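Local coordinates for DUF3863 domain-containing protein (Parabacteroides distasonis, PDB 3LM3), which is of unknown function but is probably a carbohydrate-active enzyme, a glycoside hydrolase or a deacetylase, at residues F362-L371 with L439-L447; Y250-H259 with L298-W306. One frame throughout, in Å; residues are numbered along the deposited sequence.

Overall arrangement
The two contacts lie in different parts of one chain, their centres about 37 Å apart and their nearest atoms about 19 Å apart, with no element of secondary structure in common. Contact 2 comes first: it pairs helices 247-253 and 255-277 with helix 296-313, and strand 280-287 of the parallel sheet, which runs between them in sequence, touches Ala-302 and Trp-306. Contact 1 follows, where the hairpin of strands 357-363 and 367-374 in the four-stranded antiparallel sheet meets helix 434-443 and the C-terminal tail. One contact thus belongs to the helical layer around the parallel sheet, the other to the antiparallel sheet and the chain end that covers it, and each probably holds without the other.

Contact 1 of 2, residues F362-L371 with L439-L447; sequences FMNKEFRLAL and LIRKYYPEL
Asn-364 and Tyr-443 lie stacked, amide and ring planes 2° apart, where the hairpin meets the end of helix 434-443. Starting at CB, Asn-364 passes Tyr-443 CE2; its CG, with chi1 at 61° between the backbone N and carbonyl carbon, lies over that ring's face. OD1 turns back to its own chain, accepting from Glu-366 N (2.8 Å), an Asx turn, and from Phe-367 N (3.0 Å), extending it to an Asx motif. ND2 points the other way and gives a nearly straight bond to Tyr-444 OH (3.1 Å, 177°), in the amide plane; that hydroxyl also bonds Asn-340. Both ends of the amide are gripped, which fixes its rotation.

Beyond it, Glu-366 OE1 takes Tyr-443 OH on its anti lone pair (2.6 Å) and Lys-442 NZ on its syn one (2.9 Å), the latter a salt bridge.

Phe-362 sends CD2 over the centre of the Tyr-444 face, while Leu-447 CD1 sits over a face of Phe-362. Phe-367 points its edge at the Tyr-443 face, centroids 5.5 Å apart, and touches Leu-439 CG through CD1. An Asx turn in a beta-hairpin connection and an aromatic cluster join the C-terminal helix to one face of an antiparallel sheet.

Contact 2 of 2, residues Y250-H259 with L298-W306; sequences YKGWGLDLGH and LICDAMKMW
Helices 255-259 and 298-306 run roughly the same way, their axes 10.8 Å apart at closest approach and crossing at -38°, while Tyr-250, from the preceding helix, brings its CA within 6.2 Å of Ala-302 CA. The Tyr-250 ring lies against helix 298-306: Ala-302 CB packs off-centre on it, 3.6 Å from CG, and Ala-302 O sits above the same ring toward its rim. Tyr-250 OH comes within 3.2 Å of Trp-306 CA and shares a hydrogen bond with His-259 ND1 (2.8 Å) in which either may be the donor. Replacing Tyr-250 with a phenylalanine would probably leave His-259 ND1 without this mate and its imidazole freer to turn.

In one of two modelled conformers, Met-305, a selenomethionine, bridges the groups. CG lies over the face of His-259, 3.8 Å from the ring centroid, and the chain bends at chi3 (-88°). SE meets the edge of the Tyr-250 ring, 4.0 Å from CE1, a Met-aromatic contact.

Leu-255 is a knob among Leu-298, Asp-301, Ala-302 and Met-305; its CD2 touches Leu-298 CD1 at 3.7 Å. The Trp-306 indole turns toward strand 280-287, its NE1 bonded to Glu-266.

No hydrogen bond crosses between the segments: apolar and ring contacts hold the helices, and the Tyr-250 to His-259 bond, made within one segment, ties together the two groups that Met-305 touches in this conformer.

Contact 1 of 2, residues F362-L371 with L439-L447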
loop_
_atom_site.group_PDB
_atom_site.type_symbol
_atom_site.label_atom_id
_atom_site.label_comp_id
_atom_site.label_asym_id
_atom_site.label_seq_id
_atom_site.Cartn_x
_atom_site.Cartn_y
_atom_site.Cartn_z
ATOM N N PHE A 362 5.481 -3.391 16.064
ATOM C CA PHE A 362 4.284 -3.513 16.886
ATOM C C PHE A 362 3.364 -2.374 16.484
ATOM O O PHE A 362 3.800 -1.216 16.450
ATOM C CB PHE A 362 4.646 -3.386 18.373
ATOM C CG PHE A 362 5.676 -4.375 18.828
ATOM C CD1 PHE A 362 7.024 -4.138 18.608
ATOM C CD2 PHE A 362 5.294 -5.578 19.451
ATOM C CE1 PHE A 362 7.986 -5.032 19.019
ATOM C CE2 PHE A 362 6.272 -6.490 19.866
ATOM C CZ PHE A 362 7.604 -6.214 19.632
HETATM N N MSE A 363 2.119 -2.680 16.173
HETATM C CA MSE A 363 1.170 -1.663 15.742
HETATM C C MSE A 363 -0.181 -1.911 16.397
HETATM O O MSE A 363 -0.740 -3.013 16.308
HETATM C CB MSE A 363 0.990 -1.707 14.219
HETATM C CG MSE A 363 2.239 -1.402 13.441
HETATM SE SE MSE A 363 2.221 -2.182 11.674
HETATM C CE MSE A 363 3.907 -1.444 10.975
ATOM N N ASN A 364 -0.677 -0.890 17.075
ATOM C CA ASN A 364 -1.985 -0.987 17.721
ATOM C C ASN A 364 -2.699 0.376 17.609
ATOM O O ASN A 364 -2.179 1.310 17.004
ATOM C CB ASN A 364 -1.828 -1.472 19.166
ATOM C CG ASN A 364 -1.001 -0.524 19.995
ATOM O OD1 ASN A 364 -1.393 0.607 20.248
ATOM N ND2 ASN A 364 0.205 -0.976 20.374
ATOM N N LYS A 365 -3.901 0.482 18.164
ATOM C CA LYS A 365 -4.685 1.711 18.038
ATOM C C LYS A 365 -3.947 2.939 18.567
ATOM O O LYS A 365 -4.129 4.037 18.091
ATOM C CB LYS A 365 -6.015 1.552 18.786
ATOM C CG LYS A 365 -6.912 2.772 18.750
ATOM C CD LYS A 365 -8.208 2.553 19.496
ATOM C CE LYS A 365 -8.065 2.849 20.950
ATOM N NZ LYS A 365 -9.366 2.717 21.733
ATOM N N GLU A 366 -3.140 2.738 19.609
ATOM C CA GLU A 366 -2.552 3.858 20.326
ATOM C C GLU A 366 -1.123 4.224 19.938
ATOM O O GLU A 366 -0.713 5.336 20.217
ATOM C CB GLU A 366 -2.697 3.662 21.822
ATOM C CG GLU A 366 -4.148 3.859 22.274
ATOM C CD GLU A 366 -4.312 3.799 23.789
ATOM O OE1 GLU A 366 -4.154 2.707 24.362
ATOM O OE2 GLU A 366 -4.592 4.860 24.372
ATOM N N PHE A 367 -0.380 3.306 19.316
ATOM C CA PHE A 367 0.962 3.621 18.831
ATOM C C PHE A 367 1.474 2.547 17.877
ATOM O O PHE A 367 0.946 1.429 17.824
ATOM C CB PHE A 367 1.960 3.789 19.982
ATOM C CG PHE A 367 2.196 2.539 20.803
ATOM C CD1 PHE A 367 1.416 2.260 21.918
ATOM C CD2 PHE A 367 3.216 1.654 20.481
ATOM C CE1 PHE A 367 1.657 1.118 22.696
ATOM C CE2 PHE A 367 3.446 0.501 21.240
ATOM C CZ PHE A 367 2.654 0.238 22.352
ATOM N N ARG A 368 2.521 2.917 17.147
ATOM C CA ARG A 368 3.396 1.909 16.560
ATOM C C ARG A 368 4.778 2.041 17.159
ATOM O O ARG A 368 5.189 3.124 17.600
ATOM C CB ARG A 368 3.428 1.996 15.022
ATOM C CG ARG A 368 4.132 3.226 14.469
ATOM C CD ARG A 368 4.244 3.252 12.966
ATOM N NE ARG A 368 5.341 4.110 12.553
ATOM C CZ ARG A 368 5.678 4.378 11.306
ATOM N NH1 ARG A 368 4.924 3.972 10.288
ATOM N NH2 ARG A 368 6.767 5.071 11.059
ATOM N N LEU A 369 5.497 0.933 17.120
ATOM C CA LEU A 369 6.816 0.807 17.717
ATOM C C LEU A 369 7.652 -0.152 16.879
ATOM O O LEU A 369 7.207 -1.245 16.593
ATOM C CB LEU A 369 6.711 0.250 19.134
ATOM C CG LEU A 369 7.985 -0.149 19.883
ATOM C CD1 LEU A 369 8.791 1.097 20.298
ATOM C CD2 LEU A 369 7.639 -0.970 21.154
ATOM N N ALA A 370 8.881 0.265 16.558
ATOM C CA ALA A 370 9.861 -0.610 15.892
ATOM C C ALA A 370 11.140 -0.721 16.708
ATOM O O ALA A 370 11.696 0.297 17.154
ATOM C CB ALA A 370 10.225 -0.060 14.522
ATOM N N LEU A 371 11.620 -1.952 16.849
ATOM C CA LEU A 371 12.865 -2.256 17.528
ATOM C C LEU A 371 13.808 -2.875 16.490
ATOM O O LEU A 371 13.376 -3.715 15.676
ATOM C CB LEU A 371 12.616 -3.261 18.655
ATOM C CG LEU A 371 11.609 -2.850 19.723
ATOM C CD1 LEU A 371 11.413 -4.010 20.727
ATOM C CD2 LEU A 371 12.053 -1.585 20.420
ATOM N N LEU A 439 2.699 3.432 28.350
ATOM C CA LEU A 439 1.863 3.116 27.160
ATOM C C LEU A 439 2.313 1.823 26.506
ATOM O O LEU A 439 1.492 0.945 26.217
ATOM C CB LEU A 439 1.870 4.266 26.158
ATOM C CG LEU A 439 0.945 4.125 24.932
ATOM C CD1 LEU A 439 -0.503 3.995 25.413
ATOM C CD2 LEU A 439 1.065 5.284 23.962
ATOM N N ILE A 440 3.621 1.666 26.309
ATOM C CA ILE A 440 4.146 0.412 25.824
ATOM C C ILE A 440 3.793 -0.776 26.722
ATOM O O ILE A 440 3.356 -1.814 26.235
ATOM C CB ILE A 440 5.682 0.499 25.549
ATOM C CG1 ILE A 440 5.945 1.505 24.433
ATOM C CG2 ILE A 440 6.268 -0.839 25.188
ATOM C CD1 ILE A 440 7.401 1.866 24.281
ATOM N N ARG A 441 4.006 -0.611 28.035
ATOM C CA ARG A 441 3.775 -1.704 28.996
ATOM C C ARG A 441 2.316 -2.174 29.016
ATOM O O ARG A 441 2.067 -3.374 29.192
ATOM C CB ARG A 441 4.214 -1.314 30.418
ATOM C CG ARG A 441 4.222 -2.493 31.396
ATOM C CD ARG A 441 4.514 -2.062 32.831
ATOM N NE ARG A 441 5.879 -1.568 32.972
ATOM C CZ ARG A 441 6.942 -2.330 33.219
ATOM N NH1 ARG A 441 6.814 -3.645 33.366
ATOM N NH2 ARG A 441 8.139 -1.772 33.322
ATOM N N LYS A 442 1.391 -1.244 28.803
ATOM C CA LYS A 442 -0.050 -1.506 28.668
ATOM C C LYS A 442 -0.355 -2.551 27.611
ATOM O O LYS A 442 -1.265 -3.367 27.776
ATOM C CB LYS A 442 -0.774 -0.206 28.306
ATOM C CG LYS A 442 -2.275 -0.323 28.026
ATOM C CD LYS A 442 -2.873 1.047 27.753
ATOM C CE LYS A 442 -4.313 0.975 27.255
ATOM N NZ LYS A 442 -4.897 2.344 27.142
ATOM N N TYR A 443 0.390 -2.506 26.504
ATOM C CA TYR A 443 0.210 -3.472 25.443
ATOM C C TYR A 443 1.211 -4.619 25.456
ATOM O O TYR A 443 0.834 -5.763 25.188
ATOM C CB TYR A 443 0.255 -2.757 24.081
ATOM C CG TYR A 443 -0.937 -1.906 23.780
ATOM C CD1 TYR A 443 -1.028 -0.619 24.248
ATOM C CD2 TYR A 443 -1.993 -2.394 22.990
ATOM C CE1 TYR A 443 -2.116 0.165 23.988
ATOM C CE2 TYR A 443 -3.083 -1.618 22.714
ATOM C CZ TYR A 443 -3.161 -0.332 23.213
ATOM O OH TYR A 443 -4.225 0.489 22.947
ATOM N N TYR A 444 2.497 -4.319 25.693
ATOM C CA TYR A 444 3.592 -5.286 25.547
ATOM C C TYR A 444 4.522 -5.207 26.780
ATOM O O TYR A 444 5.679 -4.768 26.684
ATOM C CB TYR A 444 4.411 -5.049 24.253
ATOM C CG TYR A 444 3.555 -4.734 23.034
ATOM C CD1 TYR A 444 2.699 -5.685 22.501
ATOM C CD2 TYR A 444 3.590 -3.473 22.450
ATOM C CE1 TYR A 444 1.888 -5.389 21.389
ATOM C CE2 TYR A 444 2.778 -3.170 21.321
ATOM C CZ TYR A 444 1.934 -4.122 20.827
ATOM O OH TYR A 444 1.157 -3.810 19.717
ATOM N N PRO A 445 4.007 -5.636 27.943
ATOM C CA PRO A 445 4.800 -5.539 29.182
ATOM C C PRO A 445 6.129 -6.297 29.103
ATOM O O PRO A 445 7.111 -5.890 29.731
ATOM C CB PRO A 445 3.863 -6.136 30.250
ATOM C CG PRO A 445 2.944 -7.047 29.497
ATOM C CD PRO A 445 2.748 -6.378 28.139
ATOM N N GLU A 446 6.163 -7.371 28.316
ATOM C CA GLU A 446 7.371 -8.170 28.130
ATOM C C GLU A 446 8.568 -7.404 27.534
ATOM O O GLU A 446 9.721 -7.818 27.684
ATOM C CB GLU A 446 7.060 -9.409 27.280
ATOM C CG GLU A 446 6.837 -9.163 25.772
ATOM C CD GLU A 446 5.424 -8.696 25.392
ATOM O OE1 GLU A 446 4.603 -8.357 26.285
ATOM O OE2 GLU A 446 5.148 -8.652 24.169
ATOM N N LEU A 447 8.299 -6.303 26.829
ATOM C CA LEU A 447 9.368 -5.492 26.249
ATOM C C LEU A 447 10.117 -4.639 27.273
ATOM O O LEU A 447 11.184 -4.100 26.969
ATOM C CB LEU A 447 8.785 -4.555 25.166
ATOM C CG LEU A 447 8.165 -5.230 23.951
ATOM C CD1 LEU A 447 7.746 -4.139 22.961
ATOM C CD2 LEU A 447 9.137 -6.187 23.345
#

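Contact 2 of 2, residues Y250-H259 with L298-W306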
loop_
_atom_site.group_PDB
_atom_site.type_symbol
_atom_site.label_atom_id
_atom_site.label_comp_id
_atom_site.label_asym_id
_atom_site.label_seq_id
_atom_site.Cartn_x
_atom_site.Cartn_y
_atom_site.Cartn_z
ATOM N N TYR A 250 12.311 -7.303 -9.496
ATOM C CA TYR A 250 12.387 -7.932 -10.804
ATOM C C TYR A 250 13.116 -7.084 -11.863
ATOM O O TYR A 250 13.986 -7.596 -12.583
ATOM C CB TYR A 250 10.982 -8.275 -11.319
ATOM C CG TYR A 250 10.324 -9.373 -10.524
ATOM C CD1 TYR A 250 10.762 -10.681 -10.618
ATOM C CD2 TYR A 250 9.236 -9.116 -9.699
ATOM C CE1 TYR A 250 10.170 -11.681 -9.866
ATOM C CE2 TYR A 250 8.627 -10.144 -8.939
ATOM C CZ TYR A 250 9.089 -11.409 -9.030
ATOM O OH TYR A 250 8.496 -12.371 -8.242
ATOM N N LYS A 251 12.780 -5.804 -11.950
ATOM C CA LYS A 251 13.397 -4.908 -12.939
ATOM C C LYS A 251 14.798 -4.502 -12.472
ATOM O O LYS A 251 15.771 -4.777 -13.149
ATOM C CB LYS A 251 12.488 -3.720 -13.197
ATOM C CG LYS A 251 12.834 -2.882 -14.418
ATOM C CD LYS A 251 13.981 -1.941 -14.206
ATOM C CE LYS A 251 13.737 -0.807 -13.226
ATOM N NZ LYS A 251 14.878 0.204 -13.298
ATOM N N GLY A 252 14.904 -3.881 -11.299
ATOM C CA GLY A 252 16.201 -3.370 -10.849
ATOM C C GLY A 252 17.298 -4.391 -10.619
ATOM O O GLY A 252 18.493 -4.123 -10.866
ATOM N N TRP A 253 16.913 -5.581 -10.149
ATOM C CA TRP A 253 17.894 -6.613 -9.861
ATOM C C TRP A 253 17.954 -7.710 -10.925
ATOM O O TRP A 253 18.814 -8.573 -10.844
ATOM C CB TRP A 253 17.568 -7.260 -8.529
ATOM C CG TRP A 253 17.710 -6.400 -7.319
ATOM C CD1 TRP A 253 17.948 -5.046 -7.254
ATOM C CD2 TRP A 253 17.636 -6.850 -5.967
ATOM N NE1 TRP A 253 18.070 -4.655 -5.958
ATOM C CE2 TRP A 253 17.854 -5.741 -5.143
ATOM C CE3 TRP A 253 17.431 -8.101 -5.375
ATOM C CZ2 TRP A 253 17.872 -5.832 -3.763
ATOM C CZ3 TRP A 253 17.453 -8.196 -4.004
ATOM C CH2 TRP A 253 17.649 -7.077 -3.207
ATOM N N GLY A 254 16.992 -7.743 -11.845
ATOM C CA GLY A 254 16.840 -8.892 -12.718
ATOM C C GLY A 254 15.905 -9.918 -12.107
ATOM O O GLY A 254 15.653 -9.926 -10.877
ATOM N N LEU A 255 15.409 -10.821 -12.935
ATOM C CA LEU A 255 14.369 -11.727 -12.485
ATOM C C LEU A 255 14.799 -12.644 -11.351
ATOM O O LEU A 255 14.056 -12.825 -10.379
ATOM C CB LEU A 255 13.835 -12.578 -13.651
ATOM C CG LEU A 255 13.210 -11.781 -14.807
ATOM C CD1 LEU A 255 12.685 -12.766 -15.857
ATOM C CD2 LEU A 255 12.117 -10.829 -14.320
ATOM N N ASP A 256 15.983 -13.238 -11.480
ATOM C CA ASP A 256 16.435 -14.277 -10.559
ATOM C C ASP A 256 16.589 -13.744 -9.136
ATOM O O ASP A 256 16.057 -14.292 -8.175
ATOM C CB ASP A 256 17.784 -14.850 -11.013
ATOM C CG ASP A 256 17.673 -15.789 -12.203
ATOM O OD1 ASP A 256 16.562 -16.226 -12.549
ATOM O OD2 ASP A 256 18.736 -16.107 -12.781
ATOM N N LEU A 257 17.337 -12.666 -8.995
ATOM C CA LEU A 257 17.588 -12.081 -7.685
ATOM C C LEU A 257 16.382 -11.303 -7.183
ATOM O O LEU A 257 16.042 -11.344 -6.015
ATOM C CB LEU A 257 18.830 -11.178 -7.701
ATOM C CG LEU A 257 20.137 -11.952 -7.916
ATOM C CD1 LEU A 257 21.341 -11.002 -8.022
ATOM C CD2 LEU A 257 20.404 -12.970 -6.809
ATOM N N GLY A 258 15.736 -10.568 -8.078
ATOM C CA GLY A 258 14.527 -9.843 -7.707
ATOM C C GLY A 258 13.467 -10.742 -7.110
ATOM O O GLY A 258 12.854 -10.420 -6.085
ATOM N N HIS A 259 13.254 -11.887 -7.747
ATOM C CA HIS A 259 12.265 -12.828 -7.270
ATOM C C HIS A 259 12.514 -13.243 -5.816
ATOM O O HIS A 259 11.590 -13.327 -5.025
ATOM C CB HIS A 259 12.256 -14.056 -8.160
ATOM C CG HIS A 259 11.211 -15.043 -7.803
ATOM N ND1 HIS A 259 9.863 -14.757 -7.897
ATOM C CD2 HIS A 259 11.314 -16.294 -7.303
ATOM C CE1 HIS A 259 9.183 -15.822 -7.488
ATOM N NE2 HIS A 259 10.035 -16.769 -7.133
ATOM N N LEU A 298 9.861 -9.456 -20.440
ATOM C CA LEU A 298 10.429 -9.273 -19.108
ATOM C C LEU A 298 9.336 -9.079 -18.053
ATOM O O LEU A 298 9.356 -9.747 -17.021
ATOM C CB LEU A 298 11.420 -8.119 -19.100
ATOM C CG LEU A 298 12.095 -7.863 -17.749
ATOM C CD1 LEU A 298 13.069 -8.984 -17.365
ATOM C CD2 LEU A 298 12.828 -6.526 -17.731
ATOM N N ILE A 299 8.398 -8.161 -18.291
ATOM C CA ILE A 299 7.404 -7.820 -17.284
ATOM C C ILE A 299 6.384 -8.947 -17.132
ATOM O O ILE A 299 6.014 -9.285 -16.015
ATOM C CB ILE A 299 6.777 -6.430 -17.580
ATOM C CG1 ILE A 299 7.872 -5.358 -17.498
ATOM C CG2 ILE A 299 5.619 -6.088 -16.634
ATOM C CD1 ILE A 299 8.517 -5.247 -16.130
ATOM N N CYS A 300 5.966 -9.544 -18.235
ATOM C CA CYS A 300 5.083 -10.705 -18.127
ATOM C C CYS A 300 5.763 -11.905 -17.472
ATOM O O CYS A 300 5.119 -12.612 -16.671
ATOM C CB CYS A 300 4.464 -11.040 -19.471
ATOM S SG CYS A 300 3.268 -9.817 -20.062
ATOM N N ASP A 301 7.042 -12.152 -17.772
ATOM C CA ASP A 301 7.768 -13.210 -17.068
ATOM C C ASP A 301 7.856 -12.918 -15.566
ATOM O O ASP A 301 7.716 -13.815 -14.752
ATOM C CB ASP A 301 9.194 -13.396 -17.621
ATOM C CG ASP A 301 9.229 -14.121 -18.955
ATOM O OD1 ASP A 301 8.199 -14.676 -19.410
ATOM O OD2 ASP A 301 10.325 -14.099 -19.560
ATOM N N ALA A 302 8.091 -11.667 -15.200
ATOM C CA ALA A 302 8.139 -11.302 -13.798
ATOM C C ALA A 302 6.799 -11.558 -13.108
ATOM O O ALA A 302 6.742 -12.086 -11.981
ATOM C CB ALA A 302 8.550 -9.814 -13.650
HETATM N N MSE A 303 5.704 -11.188 -13.778
HETATM C CA MSE A 303 4.371 -11.404 -13.204
HETATM C C MSE A 303 4.112 -12.887 -13.014
HETATM O O MSE A 303 3.638 -13.303 -11.964
HETATM C CB MSE A 303 3.327 -10.821 -14.153
HETATM C CG MSE A 303 1.883 -11.078 -13.752
HETATM SE SE MSE A 303 1.324 -10.160 -12.120
HETATM C CE MSE A 303 1.034 -8.387 -12.868
ATOM N N LYS A 304 4.400 -13.696 -14.035
ATOM C CA LYS A 304 4.227 -15.142 -13.946
ATOM C C LYS A 304 5.060 -15.720 -12.795
ATOM O O LYS A 304 4.596 -16.586 -12.041
ATOM C CB LYS A 304 4.627 -15.826 -15.271
ATOM C CG LYS A 304 3.733 -15.512 -16.458
ATOM C CD LYS A 304 4.274 -16.156 -17.757
ATOM C CE LYS A 304 3.432 -15.767 -18.984
ATOM N NZ LYS A 304 4.021 -16.290 -20.256
HETATM N N MSE A 305 6.298 -15.253 -12.662
HETATM C CA MSE A 305 7.194 -15.761 -11.653
HETATM C C MSE A 305 6.653 -15.454 -10.240
HETATM O O MSE A 305 6.624 -16.314 -9.344
HETATM C CB MSE A 305 8.562 -15.116 -11.854
HETATM C CG MSE A 305 9.661 -15.876 -11.263
HETATM SE SE MSE A 305 11.362 -15.091 -11.693
HETATM C CE MSE A 305 11.676 -16.030 -13.376
ATOM N N TRP A 306 6.222 -14.204 -10.064
ATOM C CA TRP A 306 5.688 -13.752 -8.813
ATOM C C TRP A 306 4.486 -14.596 -8.392
ATOM O O TRP A 306 4.435 -15.138 -7.271
ATOM C CB TRP A 306 5.301 -12.267 -8.921
ATOM C CG TRP A 306 4.587 -11.753 -7.675
ATOM C CD1 TRP A 306 4.885 -12.016 -6.347
ATOM C CD2 TRP A 306 3.464 -10.875 -7.664
ATOM N NE1 TRP A 306 4.011 -11.359 -5.537
ATOM C CE2 TRP A 306 3.107 -10.662 -6.310
ATOM C CE3 TRP A 306 2.699 -10.279 -8.675
ATOM C CZ2 TRP A 306 2.042 -9.843 -5.942
ATOM C CZ3 TRP A 306 1.637 -9.475 -8.297
ATOM C CH2 TRP A 306 1.302 -9.289 -6.951
#